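Local coordinates for protein PT26-6P (Thermococcus sp., PDB 2WB7) that is of unknown function but, as the product of a euryarchaeal mobile element, joins two immunoglobulin-like domains to a helical domain, at residues A[276-286]-A[378-386]. Numbering follows the deposited sequence.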
loop_
_atom_site.group_PDB
_atom_site.type_symbol
_atom_site.label_atom_id
_atom_site.label_comp_id
_atom_site.label_asym_id
_atom_site.label_seq_id
_atom_site.Cartn_x
_atom_site.Cartn_y
_atom_site.Cartn_z
ATOM N N HIS A 276 16.243 7.011 12.425
ATOM C CA HIS A 276 15.657 6.056 13.365
ATOM C C HIS A 276 16.765 5.244 13.995
ATOM O O HIS A 276 17.342 4.376 13.355
ATOM C CB HIS A 276 14.691 5.131 12.627
ATOM C CG HIS A 276 13.626 5.867 11.872
ATOM N ND1 HIS A 276 12.430 6.242 12.448
ATOM C CD2 HIS A 276 13.582 6.316 10.593
ATOM C CE1 HIS A 276 11.691 6.875 11.553
ATOM N NE2 HIS A 276 12.366 6.933 10.420
ATOM N N VAL A 277 17.081 5.547 15.247
ATOM C CA VAL A 277 18.194 4.896 15.930
ATOM C C VAL A 277 17.712 4.381 17.263
ATOM O O VAL A 277 16.832 4.984 17.868
ATOM C CB VAL A 277 19.354 5.880 16.192
ATOM C CG1 VAL A 277 20.581 5.123 16.640
ATOM C CG2 VAL A 277 19.658 6.706 14.948
ATOM N N LEU A 278 18.286 3.276 17.729
ATOM C CA LEU A 278 17.942 2.752 19.055
ATOM C C LEU A 278 18.187 3.811 20.129
ATOM O O LEU A 278 19.111 4.619 20.024
ATOM C CB LEU A 278 18.724 1.476 19.384
ATOM C CG LEU A 278 18.323 0.189 18.654
ATOM C CD1 LEU A 278 19.171 -0.994 19.090
ATOM C CD2 LEU A 278 16.828 -0.119 18.833
ATOM N N ASN A 279 17.350 3.787 21.159
ATOM C CA ASN A 279 17.364 4.787 22.226
ATOM C C ASN A 279 17.102 6.201 21.785
ATOM O O ASN A 279 17.262 7.120 22.582
ATOM C CB ASN A 279 18.626 4.731 23.088
ATOM C CG ASN A 279 18.520 3.683 24.164
ATOM O OD1 ASN A 279 17.411 3.304 24.578
ATOM N ND2 ASN A 279 19.657 3.169 24.600
ATOM N N SER A 280 16.683 6.386 20.542
ATOM C CA SER A 280 16.287 7.710 20.111
ATOM C C SER A 280 14.784 7.793 19.778
ATOM O O SER A 280 14.072 6.788 19.810
ATOM C CB SER A 280 17.145 8.138 18.941
ATOM O OG SER A 280 17.554 9.481 19.125
ATOM N N THR A 281 14.304 8.995 19.491
ATOM C CA THR A 281 12.888 9.231 19.235
ATOM C C THR A 281 12.665 9.658 17.795
ATOM O O THR A 281 13.451 10.428 17.261
ATOM C CB THR A 281 12.350 10.372 20.115
ATOM O OG1 THR A 281 12.391 9.985 21.491
ATOM C CG2 THR A 281 10.919 10.706 19.740
ATOM N N ALA A 282 11.577 9.182 17.188
ATOM C CA ALA A 282 11.160 9.590 15.829
ATOM C C ALA A 282 9.670 9.988 15.774
ATOM O O ALA A 282 8.855 9.465 16.527
ATOM C CB ALA A 282 11.461 8.478 14.823
HETATM N N MSE A 283 9.321 10.923 14.896
HETATM C CA MSE A 283 7.925 11.345 14.709
HETATM C C MSE A 283 7.295 10.664 13.494
HETATM O O MSE A 283 7.918 10.575 12.428
HETATM C CB MSE A 283 7.851 12.849 14.432
HETATM C CG MSE A 283 8.620 13.771 15.359
HETATM SE SE MSE A 283 7.627 14.054 16.958
HETATM C CE MSE A 283 8.091 12.400 17.764
ATOM N N TYR A 284 6.051 10.230 13.628
ATOM C CA TYR A 284 5.295 9.746 12.479
ATOM C C TYR A 284 4.047 10.569 12.331
ATOM O O TYR A 284 3.524 11.082 13.305
ATOM C CB TYR A 284 4.890 8.279 12.642
ATOM C CG TYR A 284 6.047 7.298 12.603
ATOM C CD1 TYR A 284 6.283 6.519 11.478
ATOM C CD2 TYR A 284 6.900 7.151 13.705
ATOM C CE1 TYR A 284 7.333 5.633 11.445
ATOM C CE2 TYR A 284 7.963 6.261 13.682
ATOM C CZ TYR A 284 8.179 5.514 12.555
ATOM O OH TYR A 284 9.228 4.627 12.532
ATOM N N LYS A 285 3.565 10.670 11.105
ATOM C CA LYS A 285 2.337 11.384 10.807
ATOM C C LYS A 285 1.670 10.591 9.676
ATOM O O LYS A 285 2.259 10.404 8.600
ATOM C CB LYS A 285 2.687 12.802 10.349
ATOM C CG LYS A 285 1.778 13.916 10.856
ATOM C CD LYS A 285 2.242 15.285 10.308
ATOM C CE LYS A 285 1.661 16.458 11.094
ATOM N NZ LYS A 285 0.262 16.840 10.665
ATOM N N PHE A 286 0.465 10.093 9.916
ATOM C CA PHE A 286 -0.214 9.295 8.908
ATOM C C PHE A 286 -1.430 10.003 8.326
ATOM O O PHE A 286 -2.242 10.563 9.054
ATOM C CB PHE A 286 -0.659 7.962 9.491
ATOM C CG PHE A 286 0.454 7.138 10.055
ATOM C CD1 PHE A 286 0.817 7.255 11.395
ATOM C CD2 PHE A 286 1.112 6.208 9.262
ATOM C CE1 PHE A 286 1.841 6.472 11.933
ATOM C CE2 PHE A 286 2.140 5.412 9.791
ATOM C CZ PHE A 286 2.501 5.546 11.130
ATOM N N GLU A 378 2.781 -0.493 6.157
ATOM C CA GLU A 378 3.984 -0.468 6.967
ATOM C C GLU A 378 5.038 0.447 6.336
ATOM O O GLU A 378 5.535 0.172 5.245
ATOM C CB GLU A 378 4.518 -1.884 7.180
ATOM C CG GLU A 378 5.922 -1.911 7.732
ATOM C CD GLU A 378 6.434 -3.312 8.040
ATOM O OE1 GLU A 378 5.683 -4.289 7.847
ATOM O OE2 GLU A 378 7.596 -3.429 8.488
ATOM N N PRO A 379 5.356 1.558 7.018
ATOM C CA PRO A 379 6.380 2.482 6.550
ATOM C C PRO A 379 7.690 1.741 6.457
ATOM O O PRO A 379 8.077 1.064 7.409
ATOM C CB PRO A 379 6.456 3.519 7.671
ATOM C CG PRO A 379 5.141 3.446 8.351
ATOM C CD PRO A 379 4.729 2.009 8.271
HETATM N N MSE A 380 8.359 1.841 5.314
HETATM C CA MSE A 380 9.559 1.054 5.074
HETATM C C MSE A 380 10.753 1.679 5.785
HETATM O O MSE A 380 11.720 2.108 5.159
HETATM C CB MSE A 380 9.789 0.940 3.575
HETATM C CG MSE A 380 8.691 0.157 2.870
HETATM SE SE MSE A 380 8.779 -1.685 3.394
HETATM C CE MSE A 380 10.138 -2.089 2.098
ATOM N N ILE A 381 10.658 1.769 7.107
ATOM C CA ILE A 381 11.699 2.410 7.885
ATOM C C ILE A 381 12.737 1.371 8.259
ATOM O O ILE A 381 12.584 0.185 7.971
ATOM C CB ILE A 381 11.148 3.089 9.167
ATOM C CG1 ILE A 381 10.365 2.098 10.038
ATOM C CG2 ILE A 381 10.270 4.263 8.821
ATOM C CD1 ILE A 381 11.125 1.589 11.289
ATOM N N SER A 382 13.808 1.820 8.882
ATOM C CA SER A 382 14.748 0.900 9.487
ATOM C C SER A 382 15.299 1.558 10.741
ATOM O O SER A 382 15.624 2.753 10.734
ATOM C CB SER A 382 15.883 0.586 8.534
ATOM O OG SER A 382 16.902 -0.114 9.228
ATOM N N VAL A 383 15.382 0.795 11.822
ATOM C CA VAL A 383 15.946 1.336 13.040
ATOM C C VAL A 383 17.378 0.872 13.165
ATOM O O VAL A 383 17.636 -0.316 13.207
ATOM C CB VAL A 383 15.158 0.923 14.250
ATOM C CG1 VAL A 383 15.822 1.480 15.479
ATOM C CG2 VAL A 383 13.701 1.409 14.123
ATOM N N LEU A 384 18.309 1.810 13.186
ATOM C CA LEU A 384 19.736 1.480 13.232
ATOM C C LEU A 384 20.244 1.401 14.664
ATOM O O LEU A 384 19.652 1.986 15.581
ATOM C CB LEU A 384 20.555 2.524 12.472
ATOM C CG LEU A 384 20.174 2.729 11.013
ATOM C CD1 LEU A 384 20.792 3.978 10.510
ATOM C CD2 LEU A 384 20.621 1.560 10.182
ATOM N N SER A 385 21.350 0.687 14.855
ATOM C CA SER A 385 22.028 0.654 16.159
ATOM C C SER A 385 23.277 1.533 16.101
ATOM O O SER A 385 23.789 1.816 15.017
ATOM C CB SER A 385 22.411 -0.776 16.525
ATOM O OG SER A 385 23.445 -1.245 15.675
ATOM N N ASN A 386 23.772 1.968 17.254
ATOM C CA ASN A 386 24.965 2.804 17.263
ATOM C C ASN A 386 26.205 2.053 16.779
ATOM O O ASN A 386 26.651 1.115 17.415
ATOM C CB ASN A 386 25.220 3.415 18.644
ATOM C CG ASN A 386 26.402 4.392 18.633
ATOM O OD1 ASN A 386 27.082 4.549 17.610
ATOM N ND2 ASN A 386 26.645 5.049 19.764
#
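Ile-381 is the bump that fits the notch between His-276 and Tyr-284, an instance of one branched side chain filling the gap between a ring face and a tyrosine hydroxyl. Its CG2 lies in the notch, over a face of the imidazole, 4.2 Å from the centroid and off-centre, a CH-pi contact, and also against CE1 of Tyr-284. With chi1 at 55°, CG1 is directed to OH of Tyr-284 (3.7 Å), which CD1 flanks as well. That OH and ND1 of His-276 both hydrogen-bond to the hydroxyl of Tyr-344, so a shared outside partner ties together the two walls of the notch. Further along, CG of Pro-379 meets the edge of the Phe-286 ring, 3.9 Å from CE2. The contact belongs to the second immunoglobulin-like domain: side chains of strand 281-290 reach across to the end of strand 370-379, which is not its neighbour in the sheet, and to the irregular chain beyond. The loop residues ahead of strand 281-290 run parallel to those after strand 370-379, joined by a single bridge, Val-277 with Leu-384. Leu-384 N donates to O of His-276 (2.7 Å), and Leu-278 N to O of Leu-384 (2.9 Å), the latter donor nearly on the line of the carbonyl, though its N-H is bent to 156°. CG1 of Val-383 rests against CD2 of Leu-278 (3.8 Å), and CG2 turns to CB of His-276. Just here the chain meets the helices: Ser-382 OG bonds to Asp-509, and Val-383 O accepts from Lys-497.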